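Protein RMD9, mitochondrial (Saccharomyces cerevisiae S288C, PDB 7A9X) binds a dodecameric RNA motif in the 3'-UTRs of mitochondrial mRNAs and takes part in the processing or stability of those transcripts. Local coordinates at residues 286-291 / 314-319; 299-304 / 341-346; 255-260 / 291-296; 322-327 / 361-366. All coordinates share one frame; numbering follows the deposited sequence.

How the contacts relate
Contact 4 (322-327 / 361-366) is the buried one and lies nearest the centre of the chain: two helices meet through amide, hydroxyl and apolar groups beside the RNA. Contact 1 (286-291 / 314-319) also reaches the RNA, but pairs a helix with a loop, and only part of it is buried. Contacts 2 and 3 stay about 11 Å from the RNA at their nearest atoms and carry lysines and acids at or near the surface around an apolar patch. Helix 281-292 serves contacts 1 and 3, which share Ile-291, while helix 320-334 of contact 4 packs between the elements of contact 2 through Phe-326.

Contact 1 (286-291 / 314-319); sequences THLSFI and YKIILQ. With nucleotides of chain B.
The imidazole of His-287 is held at both nitrogens: ND1 shares a hydrogen bond of 2.7 Å with Tyr-314 OH, nearly straight at 162°, and NE2 bonds Phe-303 O on the following helix. Bonds at both nitrogens fix the rotation of the ring. The phenol oxygen lies at the imidazole edge, in its plane, and the two rings meet rim to rim at 81°. With CG anti to the backbone N (chi1 -170°), the imidazole reaches the loop 314-319 and offers a face to Ile-316, whose CD1 sits 3.9 Å from the His-287 ring centroid as a CH-pi contact. That same methyl also touches Leu-288, CD1 of Ile-316 lying 4.1 Å from CD2 of Leu-288. The other leucine branch, CD1, packs 3.6 Å from Gln-319 NE2, an amide nitrogen that is itself bonded to Thr-322. On the far side of the loop Ile-317 CG2 approaches N6 of A7 of chain B at 3.6 Å, and Gln-319 CG lies 3.2 Å from O4' of the same nucleotide. Gln-319 takes the N-cap position before helix 320-334. A linker packed against one helical hairpin while leading into the next, with RNA alongside, is characteristic of the pentatricopeptide repeat solenoid.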
# COMPACT_ATOMS: atom_id res chain seq x y z
N THR A 286 3.73 18.76 -5.28
CA THR A 286 4.58 19.62 -4.47
C THR A 286 3.91 19.97 -3.15
O THR A 286 4.55 19.87 -2.09
CB THR A 286 4.94 20.89 -5.25
OG1 THR A 286 3.75 21.48 -5.79
CG2 THR A 286 5.90 20.55 -6.38
N HIS A 287 2.64 20.36 -3.18
CA HIS A 287 1.92 20.67 -1.95
C HIS A 287 1.97 19.50 -0.98
O HIS A 287 2.33 19.67 0.19
CB HIS A 287 0.47 21.04 -2.27
CG HIS A 287 -0.29 21.60 -1.11
ND1 HIS A 287 -0.98 22.79 -1.18
CD2 HIS A 287 -0.48 21.13 0.15
CE1 HIS A 287 -1.55 23.04 -0.02
NE2 HIS A 287 -1.27 22.05 0.81
N LEU A 288 1.64 18.29 -1.45
CA LEU A 288 1.72 17.12 -0.59
C LEU A 288 3.14 16.85 -0.12
O LEU A 288 3.35 16.34 0.98
CB LEU A 288 1.16 15.89 -1.32
CG LEU A 288 -0.33 15.90 -1.63
CD1 LEU A 288 -0.73 14.65 -2.40
CD2 LEU A 288 -1.15 16.02 -0.35
N SER A 289 4.14 17.20 -0.94
CA SER A 289 5.53 17.03 -0.52
C SER A 289 5.86 17.91 0.68
O SER A 289 6.59 17.50 1.58
CB SER A 289 6.47 17.33 -1.69
OG SER A 289 7.82 17.06 -1.34
N PHE A 290 5.31 19.13 0.72
CA PHE A 290 5.52 19.99 1.88
C PHE A 290 4.93 19.38 3.14
O PHE A 290 5.43 19.62 4.25
CB PHE A 290 4.91 21.38 1.65
CG PHE A 290 5.76 22.29 0.82
CD1 PHE A 290 6.88 22.90 1.36
CD2 PHE A 290 5.43 22.56 -0.50
CE1 PHE A 290 7.67 23.75 0.60
CE2 PHE A 290 6.21 23.41 -1.26
CZ PHE A 290 7.33 24.00 -0.72
N ILE A 291 3.87 18.58 3.00
CA ILE A 291 3.20 18.01 4.16
C ILE A 291 3.95 16.78 4.66
O ILE A 291 4.22 16.65 5.86
CB ILE A 291 1.74 17.67 3.82
CG1 ILE A 291 0.98 18.95 3.44
CG2 ILE A 291 1.06 16.95 4.97
CD1 ILE A 291 -0.45 18.70 3.05
N TYR A 314 -6.61 25.42 -6.23
CA TYR A 314 -6.69 24.17 -6.98
C TYR A 314 -7.23 23.06 -6.09
O TYR A 314 -7.09 23.11 -4.86
CB TYR A 314 -5.31 23.77 -7.52
CG TYR A 314 -4.21 23.80 -6.48
CD1 TYR A 314 -3.96 22.71 -5.66
CD2 TYR A 314 -3.42 24.93 -6.32
CE1 TYR A 314 -2.97 22.74 -4.70
CE2 TYR A 314 -2.42 24.98 -5.37
CZ TYR A 314 -2.20 23.88 -4.56
OH TYR A 314 -1.21 23.93 -3.62
N LYS A 315 -7.85 22.07 -6.72
CA LYS A 315 -8.29 20.88 -5.99
C LYS A 315 -7.07 20.11 -5.50
O LYS A 315 -6.00 20.12 -6.11
CB LYS A 315 -9.14 19.99 -6.89
CG LYS A 315 -10.32 20.67 -7.53
CD LYS A 315 -10.70 19.97 -8.82
CE LYS A 315 -11.15 18.54 -8.56
NZ LYS A 315 -12.58 18.50 -8.15
N ILE A 316 -7.25 19.42 -4.38
CA ILE A 316 -6.18 18.60 -3.83
C ILE A 316 -6.79 17.53 -2.94
O ILE A 316 -7.71 17.80 -2.16
CB ILE A 316 -5.14 19.47 -3.07
CG1 ILE A 316 -4.03 18.59 -2.49
CG2 ILE A 316 -5.82 20.30 -1.99
CD1 ILE A 316 -2.74 19.33 -2.24
N ILE A 317 -6.30 16.32 -3.09
CA ILE A 317 -6.70 15.20 -2.24
C ILE A 317 -5.83 15.21 -0.99
O ILE A 317 -4.66 15.59 -1.03
CB ILE A 317 -6.59 13.87 -3.00
CG1 ILE A 317 -5.13 13.60 -3.40
CG2 ILE A 317 -7.48 13.89 -4.24
CD1 ILE A 317 -4.91 12.26 -4.07
N LEU A 318 -6.42 14.79 0.13
CA LEU A 318 -5.65 14.58 1.35
C LEU A 318 -5.12 13.15 1.30
O LEU A 318 -5.65 12.23 1.93
CB LEU A 318 -6.51 14.83 2.58
CG LEU A 318 -5.76 14.90 3.91
CD1 LEU A 318 -4.84 16.11 3.95
CD2 LEU A 318 -6.72 14.92 5.09
N GLN A 319 -4.07 12.96 0.50
CA GLN A 319 -3.52 11.64 0.25
C GLN A 319 -3.06 11.00 1.56
O GLN A 319 -2.22 11.56 2.26
CB GLN A 319 -2.35 11.74 -0.74
CG GLN A 319 -2.02 10.45 -1.47
CD GLN A 319 -0.81 10.58 -2.38
OE1 GLN A 319 -0.83 10.11 -3.52
NE2 GLN A 319 0.25 11.20 -1.88
P A B 7 -1.59 5.93 -5.10
OP1 A B 7 -0.18 6.38 -5.17
OP2 A B 7 -1.97 4.64 -5.73
O5' A B 7 -2.04 5.88 -3.58
C5' A B 7 -1.26 6.46 -2.54
C4' A B 7 -1.96 6.37 -1.21
O4' A B 7 -2.96 7.43 -1.12
C3' A B 7 -2.72 5.07 -0.96
O3' A B 7 -2.76 4.80 0.44
C2' A B 7 -4.13 5.42 -1.44
O2' A B 7 -5.15 4.60 -0.92
C1' A B 7 -4.25 6.87 -0.96
N9 A B 7 -5.19 7.67 -1.74
C8 A B 7 -5.40 7.64 -3.09
N7 A B 7 -6.32 8.48 -3.50
C5 A B 7 -6.74 9.11 -2.34
C6 A B 7 -7.70 10.11 -2.09
N6 A B 7 -8.44 10.67 -3.05
N1 A B 7 -7.87 10.51 -0.82
C2 A B 7 -7.13 9.95 0.14
N3 A B 7 -6.20 9.00 0.04
C4 A B 7 -6.05 8.62 -1.24
P A B 6 0.28 11.11 -8.42
OP1 A B 6 1.21 10.96 -7.27
OP2 A B 6 0.72 10.67 -9.77
O5' A B 6 -1.08 10.35 -8.10
C5' A B 6 -1.78 10.54 -6.88
C4' A B 6 -2.66 9.35 -6.56
O4' A B 6 -3.76 9.32 -7.51
C3' A B 6 -1.96 8.00 -6.67
O3' A B 6 -2.52 7.09 -5.73
C2' A B 6 -2.32 7.56 -8.09
O2' A B 6 -2.26 6.17 -8.32
C1' A B 6 -3.73 8.10 -8.24
N9 A B 6 -4.08 8.38 -9.63
C8 A B 6 -3.54 9.36 -10.42
N7 A B 6 -4.03 9.37 -11.64
C5 A B 6 -4.93 8.32 -11.64
C6 A B 6 -5.77 7.81 -12.64
N6 A B 6 -5.83 8.31 -13.87
N1 A B 6 -6.55 6.75 -12.32
C2 A B 6 -6.48 6.25 -11.08
N3 A B 6 -5.73 6.64 -10.06
C4 A B 6 -4.97 7.70 -10.41

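Contact 2 (299-304 / 341-346); sequences LAESFF and YRIWEK
Ile-343 places CG2 over one face of the Phe-304 ring, 4.1 Å from its centroid and 25° off the normal, a CH-pi contact displaced toward the rim; the closest ring atom, Phe-304 CZ, is 3.8 Å from Ile-343 CG2. The phenyl group arrives there because its CG stands anti to the backbone N (chi1 173°), which carries the ring across to helix 337-351. At the ring edge Lys-346 adds its aliphatic base, with CB 4.0 Å from Phe-304 CE2. Were Phe-304 cut back to an alanine, Ile-343 CG2 would probably face a gap and the CB end of the Lys-346 chain would lose its neighbour. The carboxylate of Glu-301 also rests on Ile-343, OE2 of the acid being 3.8 Å from CD1 of the isoleucine.

The two segments run nearly parallel, at 20° with axes 12.5 Å apart, and lie in what are assigned as successive pentatricopeptide repeats, PPR4 and PPR5. Their helices hold equivalent places in neighbouring hairpins of the solenoid, and Phe-326 of the intervening helix 320-334 packs against both Glu-301 and Ile-343.

Polar interactions gather along one border, where Glu-301 OE1 is bonded to His-339. A single water joins opposite charges: it donates to Glu-301 OE2 at 2.9 Å and accepts from Lys-346 NZ at 2.6 Å. Arg-342 turns the edge of its guanidinium toward the same acid, but NH2 stays 4.4 Å from Glu-301 OE2, too far for a salt bridge, and would be expected to contribute a diffuse attraction rather than a fixed bond.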
# COMPACT_ATOMS: atom_id res chain seq x y z
N LEU A 299 6.02 24.12 9.01
CA LEU A 299 5.71 24.33 7.60
C LEU A 299 4.82 23.22 7.06
O LEU A 299 3.93 23.47 6.23
CB LEU A 299 7.00 24.42 6.79
CG LEU A 299 6.87 24.57 5.27
CD1 LEU A 299 6.10 25.83 4.92
CD2 LEU A 299 8.25 24.60 4.64
N ALA A 300 5.03 21.99 7.52
CA ALA A 300 4.20 20.88 7.06
C ALA A 300 2.76 21.04 7.51
O ALA A 300 1.83 20.77 6.74
CB ALA A 300 4.78 19.56 7.56
N GLU A 301 2.55 21.49 8.75
CA GLU A 301 1.19 21.63 9.26
C GLU A 301 0.45 22.79 8.59
O GLU A 301 -0.77 22.72 8.40
CB GLU A 301 1.20 21.81 10.78
CG GLU A 301 -0.18 22.02 11.38
CD GLU A 301 -0.28 21.53 12.80
OE1 GLU A 301 0.67 20.88 13.28
OE2 GLU A 301 -1.31 21.81 13.45
N SER A 302 1.17 23.86 8.23
CA SER A 302 0.51 24.97 7.54
C SER A 302 -0.06 24.50 6.20
O SER A 302 -1.21 24.79 5.87
CB SER A 302 1.49 26.12 7.34
OG SER A 302 2.65 25.71 6.65
N PHE A 303 0.73 23.75 5.43
CA PHE A 303 0.23 23.20 4.18
C PHE A 303 -0.87 22.17 4.42
O PHE A 303 -1.78 22.04 3.60
CB PHE A 303 1.37 22.58 3.38
CG PHE A 303 2.09 23.55 2.50
CD1 PHE A 303 3.08 24.37 3.02
CD2 PHE A 303 1.77 23.66 1.16
CE1 PHE A 303 3.75 25.28 2.21
CE2 PHE A 303 2.43 24.56 0.34
CZ PHE A 303 3.42 25.37 0.87
N PHE A 304 -0.81 21.45 5.55
CA PHE A 304 -1.88 20.52 5.89
C PHE A 304 -3.18 21.27 6.18
O PHE A 304 -4.26 20.81 5.78
CB PHE A 304 -1.46 19.67 7.09
CG PHE A 304 -2.56 18.79 7.63
CD1 PHE A 304 -2.82 17.56 7.05
CD2 PHE A 304 -3.32 19.20 8.71
CE1 PHE A 304 -3.83 16.75 7.55
CE2 PHE A 304 -4.33 18.40 9.21
CZ PHE A 304 -4.58 17.17 8.63
N TYR A 341 -2.73 13.17 17.75
CA TYR A 341 -4.16 12.96 17.89
C TYR A 341 -4.96 14.09 17.25
O TYR A 341 -6.01 13.85 16.65
CB TYR A 341 -4.52 12.80 19.37
CG TYR A 341 -5.98 12.53 19.65
CD1 TYR A 341 -6.62 11.43 19.09
CD2 TYR A 341 -6.71 13.36 20.48
CE1 TYR A 341 -7.96 11.18 19.35
CE2 TYR A 341 -8.04 13.12 20.75
CZ TYR A 341 -8.66 12.03 20.18
OH TYR A 341 -9.99 11.78 20.44
N ARG A 342 -4.47 15.32 17.36
CA ARG A 342 -5.18 16.45 16.77
C ARG A 342 -5.16 16.40 15.25
O ARG A 342 -6.16 16.72 14.60
CB ARG A 342 -4.59 17.77 17.28
CG ARG A 342 -4.97 18.10 18.71
CD ARG A 342 -4.49 19.49 19.14
NE ARG A 342 -3.08 19.50 19.52
CZ ARG A 342 -2.09 19.89 18.72
NH1 ARG A 342 -0.84 19.87 19.16
NH2 ARG A 342 -2.35 20.30 17.48
N ILE A 343 -4.03 16.01 14.66
CA ILE A 343 -3.96 15.90 13.20
C ILE A 343 -4.84 14.75 12.72
O ILE A 343 -5.53 14.86 11.70
CB ILE A 343 -2.50 15.74 12.74
CG1 ILE A 343 -1.68 16.97 13.14
CG2 ILE A 343 -2.44 15.51 11.24
CD1 ILE A 343 -2.20 18.27 12.56
N TRP A 344 -4.83 13.63 13.44
CA TRP A 344 -5.67 12.50 13.08
C TRP A 344 -7.15 12.87 13.12
O TRP A 344 -7.93 12.44 12.27
CB TRP A 344 -5.39 11.32 14.01
CG TRP A 344 -6.29 10.14 13.78
CD1 TRP A 344 -6.15 9.18 12.83
CD2 TRP A 344 -7.45 9.80 14.54
NE1 TRP A 344 -7.16 8.26 12.94
CE2 TRP A 344 -7.98 8.62 13.98
CE3 TRP A 344 -8.11 10.38 15.63
CZ2 TRP A 344 -9.12 8.00 14.48
CZ3 TRP A 344 -9.25 9.77 16.12
CH2 TRP A 344 -9.74 8.59 15.55
N GLU A 345 -7.55 13.68 14.11
CA GLU A 345 -8.94 14.10 14.20
C GLU A 345 -9.34 14.95 12.99
O GLU A 345 -10.43 14.78 12.44
CB GLU A 345 -9.18 14.89 15.49
CG GLU A 345 -9.46 14.03 16.71
CD GLU A 345 -9.80 14.87 17.93
OE1 GLU A 345 -9.35 16.03 18.00
OE2 GLU A 345 -10.52 14.37 18.82
N LYS A 346 -8.46 15.86 12.57
CA LYS A 346 -8.76 16.68 11.41
C LYS A 346 -8.82 15.84 10.13
O LYS A 346 -9.65 16.10 9.25
CB LYS A 346 -7.73 17.80 11.27
CG LYS A 346 -7.79 18.84 12.38
CD LYS A 346 -6.84 19.99 12.12
CE LYS A 346 -6.96 21.06 13.19
NZ LYS A 346 -6.13 22.25 12.88
O HOH W 1 -3.82 21.41 12.14

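Contact 3 (255-260 / 291-296)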
# COMPACT_ATOMS: atom_id res chain seq x y z
N PHE A 255 14.69 20.48 -2.65
CA PHE A 255 14.92 21.52 -1.66
C PHE A 255 14.11 21.30 -0.39
O PHE A 255 14.52 21.76 0.68
CB PHE A 255 14.61 22.89 -2.27
CG PHE A 255 15.66 23.37 -3.23
CD1 PHE A 255 17.00 23.22 -2.93
CD2 PHE A 255 15.31 23.96 -4.43
CE1 PHE A 255 17.98 23.65 -3.80
CE2 PHE A 255 16.28 24.40 -5.31
CZ PHE A 255 17.62 24.25 -4.99
N ILE A 256 12.97 20.61 -0.48
CA ILE A 256 12.23 20.24 0.72
C ILE A 256 13.01 19.22 1.53
O ILE A 256 13.16 19.36 2.75
CB ILE A 256 10.83 19.70 0.34
CG1 ILE A 256 9.94 20.84 -0.17
CG2 ILE A 256 10.19 19.00 1.52
CD1 ILE A 256 8.56 20.39 -0.60
N LYS A 257 13.52 18.18 0.87
CA LYS A 257 14.37 17.21 1.55
C LYS A 257 15.63 17.87 2.10
O LYS A 257 16.07 17.56 3.21
CB LYS A 257 14.74 16.07 0.59
CG LYS A 257 13.63 15.06 0.35
CD LYS A 257 13.41 14.18 1.56
CE LYS A 257 12.39 13.10 1.27
NZ LYS A 257 12.23 12.17 2.42
N ALA A 258 16.23 18.78 1.33
CA ALA A 258 17.42 19.48 1.80
C ALA A 258 17.10 20.55 2.84
O ALA A 258 18.03 21.16 3.37
CB ALA A 258 18.16 20.11 0.62
N GLU A 259 15.82 20.78 3.12
CA GLU A 259 15.35 21.76 4.10
C GLU A 259 15.74 23.19 3.73
O GLU A 259 15.74 24.07 4.59
CB GLU A 259 15.85 21.42 5.51
CG GLU A 259 15.49 20.01 5.95
CD GLU A 259 15.58 19.82 7.45
OE1 GLU A 259 14.77 20.43 8.17
OE2 GLU A 259 16.46 19.05 7.90
N ASP A 260 16.09 23.42 2.46
CA ASP A 260 16.22 24.78 1.94
C ASP A 260 14.83 25.25 1.51
O ASP A 260 14.49 25.35 0.33
CB ASP A 260 17.22 24.83 0.79
CG ASP A 260 17.65 26.25 0.45
OD1 ASP A 260 16.89 27.20 0.73
OD2 ASP A 260 18.76 26.41 -0.10
N ILE A 291 3.87 18.58 3.00
CA ILE A 291 3.20 18.01 4.16
C ILE A 291 3.95 16.78 4.66
O ILE A 291 4.22 16.65 5.86
CB ILE A 291 1.74 17.67 3.82
CG1 ILE A 291 0.98 18.95 3.44
CG2 ILE A 291 1.06 16.95 4.97
CD1 ILE A 291 -0.45 18.70 3.05
N GLY A 292 4.28 15.86 3.76
CA GLY A 292 4.83 14.58 4.15
C GLY A 292 6.34 14.48 4.15
O GLY A 292 6.89 13.52 4.69
N ASP A 293 7.03 15.45 3.55
CA ASP A 293 8.48 15.39 3.43
C ASP A 293 9.23 16.49 4.17
O ASP A 293 10.44 16.35 4.37
CB ASP A 293 8.90 15.42 1.95
CG ASP A 293 8.44 14.20 1.19
OD1 ASP A 293 8.40 13.11 1.80
OD2 ASP A 293 8.10 14.33 -0.00
N SER A 294 8.57 17.57 4.57
CA SER A 294 9.25 18.64 5.28
C SER A 294 9.54 18.21 6.71
O SER A 294 8.63 17.87 7.46
CB SER A 294 8.41 19.92 5.26
OG SER A 294 8.16 20.36 3.94
N LYS A 295 10.83 18.22 7.07
CA LYS A 295 11.20 17.95 8.45
C LYS A 295 10.78 19.08 9.38
O LYS A 295 10.64 18.85 10.59
CB LYS A 295 12.71 17.71 8.56
CG LYS A 295 13.07 16.29 8.97
CD LYS A 295 12.38 15.27 8.09
CE LYS A 295 12.68 13.85 8.56
NZ LYS A 295 12.07 12.83 7.65
N ASN A 296 10.58 20.29 8.86
CA ASN A 296 10.03 21.39 9.65
C ASN A 296 8.53 21.17 9.77
O ASN A 296 7.77 21.42 8.84
CB ASN A 296 10.35 22.73 9.01
CG ASN A 296 9.67 23.89 9.73
OD1 ASN A 296 9.09 24.77 9.11
ND2 ASN A 296 9.74 23.88 11.06
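The C-terminal end of helix 245-257 and the loop after helix 281-292 approach most closely at Ile-256 and Ser-294, whose CA atoms are 5.7 Å apart, and the former helix closes in a Schellman motif with Glu-259 at positive phi. Ile-256 has CG2 anti to its own N (chi1 -71° for CG1), and this methyl branch does the touching: it lies 3.4 Å from Ser-294 OG and 3.8 Å from CB of Asp-293. The serine hydroxyl is meanwhile bonded to Phe-290 O, in the last turn of the helix that precedes it. Beside this buried spot the charged chains meet across the surface. Lys-257, bent at chi2, brings NZ to 4.0 Å from Asp-293 OD1, a long salt bridge, while the other oxygen of that carboxylate, OD2, bonds Ser-289. Glu-259 lays its carboxylate against the base of Lys-295, OE1 being 3.4 Å from CB. No hydrogen bond crosses between the two segments. Their direct contact is thus a methyl against the loop after helix 281-292 and weak electrostatics, while Tyr-261 OH, bonded to both Glu-259 OE1 and Asn-296 N, supplies a hydrogen-bonded link between the inferred repeats PPR3 and PPR4.

Contact 4 (322-327 / 361-366); sequences TVNSFL and SSLNNT. With nucleotides of chain B.
Val-323 meets Leu-363 where helices of two successive inferred pentatricopeptide repeats, PPR5 and PPR6, lie side by side in the solenoid, almost parallel at 7° with axes 9.5 Å apart. Its CG1 touches Leu-363 CD1 at 3.7 Å, the start of an apolar strip on the side away from the RNA.

Asn-324 comes next and fills the middle of the interface. With CG anti to the carbonyl carbon (chi1 -67°), its amide spans to the facing helix and lies between two hydroxyls. ND2 donates a weak, bent hydrogen bond of 3.1 Å to Ser-362 OG, at an angle of 131°. At the other end of the amide, OD1 lies 3.1 Å from Thr-366 OG1. The asparagine is thus a second-shell residue, since the serine it reaches is in direct contact with the RNA. A leucine in its place would probably deprive Ser-362 OG of this donor and leave the hydroxyl freer to turn away from the phosphate.

Leu-327, one turn on, completes the apolar strip. Its CD1 reaches the same Leu-363 methyl that Val-323 touches, and its CB packs against CG2 of Thr-366. Trp-344 and Ile-343 of helix 337-351 back this strip.

On the RNA side of helix 357-374, adjacent serines bind the nucleic acid. Ser-361 OG donates to the base atom N3 of A9 of chain B at 2.8 Å and accepts from the O2' of that nucleotide, while Ser-362 OG donates to OP1 of C8 of chain B at 2.7 Å.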
# COMPACT_ATOMS: atom_id res chain seq x y z
N THR A 322 0.52 10.66 2.41
CA THR A 322 1.09 11.93 2.85
C THR A 322 0.74 12.21 4.31
O THR A 322 1.58 12.69 5.08
CB THR A 322 0.59 13.06 1.96
OG1 THR A 322 0.88 12.74 0.59
CG2 THR A 322 1.25 14.36 2.33
N VAL A 323 -0.50 11.91 4.71
CA VAL A 323 -0.91 12.14 6.09
C VAL A 323 -0.16 11.19 7.03
O VAL A 323 0.31 11.60 8.10
CB VAL A 323 -2.43 11.99 6.23
CG1 VAL A 323 -2.88 12.24 7.65
CG2 VAL A 323 -3.13 12.94 5.27
N ASN A 324 -0.04 9.92 6.65
CA ASN A 324 0.66 8.95 7.48
C ASN A 324 2.11 9.36 7.72
O ASN A 324 2.61 9.28 8.85
CB ASN A 324 0.61 7.56 6.84
CG ASN A 324 -0.78 6.98 6.80
OD1 ASN A 324 -1.65 7.35 7.60
ND2 ASN A 324 -1.01 6.06 5.87
N SER A 325 2.80 9.81 6.66
CA SER A 325 4.17 10.26 6.82
C SER A 325 4.26 11.48 7.72
O SER A 325 5.19 11.60 8.52
CB SER A 325 4.78 10.57 5.45
OG SER A 325 6.06 11.15 5.57
N PHE A 326 3.29 12.39 7.62
CA PHE A 326 3.26 13.56 8.48
C PHE A 326 3.04 13.17 9.94
O PHE A 326 3.71 13.69 10.84
CB PHE A 326 2.17 14.52 7.99
CG PHE A 326 2.03 15.77 8.81
CD1 PHE A 326 3.15 16.51 9.18
CD2 PHE A 326 0.78 16.23 9.18
CE1 PHE A 326 3.02 17.67 9.92
CE2 PHE A 326 0.64 17.39 9.92
CZ PHE A 326 1.76 18.11 10.29
N LEU A 327 2.11 12.24 10.19
CA LEU A 327 1.89 11.76 11.55
C LEU A 327 3.14 11.09 12.11
O LEU A 327 3.47 11.26 13.29
CB LEU A 327 0.71 10.78 11.57
CG LEU A 327 -0.68 11.35 11.33
CD1 LEU A 327 -1.69 10.23 11.19
CD2 LEU A 327 -1.07 12.28 12.47
N SER A 361 -8.62 2.93 6.79
CA SER A 361 -7.89 1.81 7.39
C SER A 361 -6.40 2.10 7.46
O SER A 361 -5.75 1.83 8.48
CB SER A 361 -8.16 0.54 6.59
OG SER A 361 -7.39 -0.55 7.06
N SER A 362 -5.83 2.64 6.38
CA SER A 362 -4.41 2.98 6.38
C SER A 362 -4.11 4.09 7.38
O SER A 362 -3.07 4.06 8.06
CB SER A 362 -3.96 3.38 4.98
OG SER A 362 -2.56 3.60 4.93
N LEU A 363 -5.00 5.08 7.49
CA LEU A 363 -4.81 6.15 8.46
C LEU A 363 -4.88 5.62 9.89
O LEU A 363 -4.02 5.92 10.72
CB LEU A 363 -5.86 7.25 8.25
CG LEU A 363 -5.82 8.40 9.26
CD1 LEU A 363 -4.60 9.28 9.03
CD2 LEU A 363 -7.10 9.23 9.22
N ASN A 364 -5.91 4.82 10.18
CA ASN A 364 -6.06 4.27 11.53
C ASN A 364 -4.92 3.33 11.89
O ASN A 364 -4.57 3.21 13.07
CB ASN A 364 -7.41 3.57 11.65
CG ASN A 364 -8.58 4.53 11.54
OD1 ASN A 364 -8.49 5.68 11.97
ND2 ASN A 364 -9.68 4.06 10.96
N ASN A 365 -4.33 2.67 10.89
CA ASN A 365 -3.16 1.83 11.15
C ASN A 365 -2.01 2.66 11.72
O ASN A 365 -1.42 2.30 12.74
CB ASN A 365 -2.73 1.12 9.87
CG ASN A 365 -1.54 0.21 10.08
OD1 ASN A 365 -1.40 -0.42 11.13
ND2 ASN A 365 -0.67 0.13 9.08
N THR A 366 -1.70 3.78 11.07
CA THR A 366 -0.64 4.66 11.56
C THR A 366 -0.99 5.22 12.94
O THR A 366 -0.13 5.28 13.82
CB THR A 366 -0.40 5.79 10.56
OG1 THR A 366 -0.09 5.24 9.28
CG2 THR A 366 0.75 6.68 11.02
P A B 9 -1.06 -1.96 1.72
OP1 A B 9 -0.50 -3.32 1.96
OP2 A B 9 -2.47 -1.84 1.26
O5' A B 9 -0.92 -1.11 3.07
C5' A B 9 -1.72 0.04 3.32
C4' A B 9 -2.70 -0.14 4.46
O4' A B 9 -4.02 0.28 4.03
C3' A B 9 -2.89 -1.56 4.97
O3' A B 9 -1.91 -1.92 5.94
C2' A B 9 -4.31 -1.54 5.54
O2' A B 9 -4.32 -0.98 6.84
C1' A B 9 -5.00 -0.55 4.59
N9 A B 9 -5.73 -1.22 3.49
C8 A B 9 -5.30 -1.36 2.20
N7 A B 9 -6.15 -1.98 1.41
C5 A B 9 -7.22 -2.26 2.25
C6 A B 9 -8.45 -2.91 2.02
N6 A B 9 -8.82 -3.40 0.84
N1 A B 9 -9.30 -3.03 3.07
C2 A B 9 -8.93 -2.53 4.25
N3 A B 9 -7.80 -1.90 4.59
C4 A B 9 -6.98 -1.80 3.53
P U B 10 -1.77 -3.43 6.47
OP1 U B 10 -0.44 -3.54 7.13
OP2 U B 10 -2.10 -4.35 5.35
O5' U B 10 -2.89 -3.57 7.59
C5' U B 10 -2.72 -2.99 8.88
C4' U B 10 -3.83 -3.40 9.80
O4' U B 10 -5.10 -3.01 9.22
C3' U B 10 -3.96 -4.90 10.05
O3' U B 10 -3.13 -5.34 11.11
C2' U B 10 -5.45 -5.08 10.34
O2' U B 10 -5.73 -4.83 11.71
C1' U B 10 -6.09 -3.98 9.49
N1 U B 10 -6.63 -4.48 8.21
C2 U B 10 -7.98 -4.76 8.15
O2 U B 10 -8.73 -4.61 9.10
N3 U B 10 -8.43 -5.21 6.93
C4 U B 10 -7.67 -5.40 5.79
O4 U B 10 -8.22 -5.82 4.77
C5 U B 10 -6.28 -5.10 5.94
C6 U B 10 -5.82 -4.66 7.11
P C B 8 -1.64 3.87 1.12
OP1 C B 8 -2.27 3.21 2.29
OP2 C B 8 -0.40 4.66 1.30
O5' C B 8 -1.33 2.78 0.00
C5' C B 8 -2.18 1.66 -0.20
C4' C B 8 -1.38 0.43 -0.55
O4' C B 8 -0.83 0.57 -1.89
C3' C B 8 -0.20 0.14 0.38
O3' C B 8 -0.10 -1.26 0.65
C2' C B 8 1.01 0.60 -0.44
O2' C B 8 2.21 -0.06 -0.13
C1' C B 8 0.55 0.31 -1.87
N1 C B 8 1.23 1.15 -2.87
C2 C B 8 1.94 0.54 -3.91
O2 C B 8 1.97 -0.69 -4.00
N3 C B 8 2.58 1.33 -4.81
C4 C B 8 2.54 2.66 -4.69
N4 C B 8 3.18 3.39 -5.60
C5 C B 8 1.83 3.29 -3.63
C6 C B 8 1.20 2.51 -2.75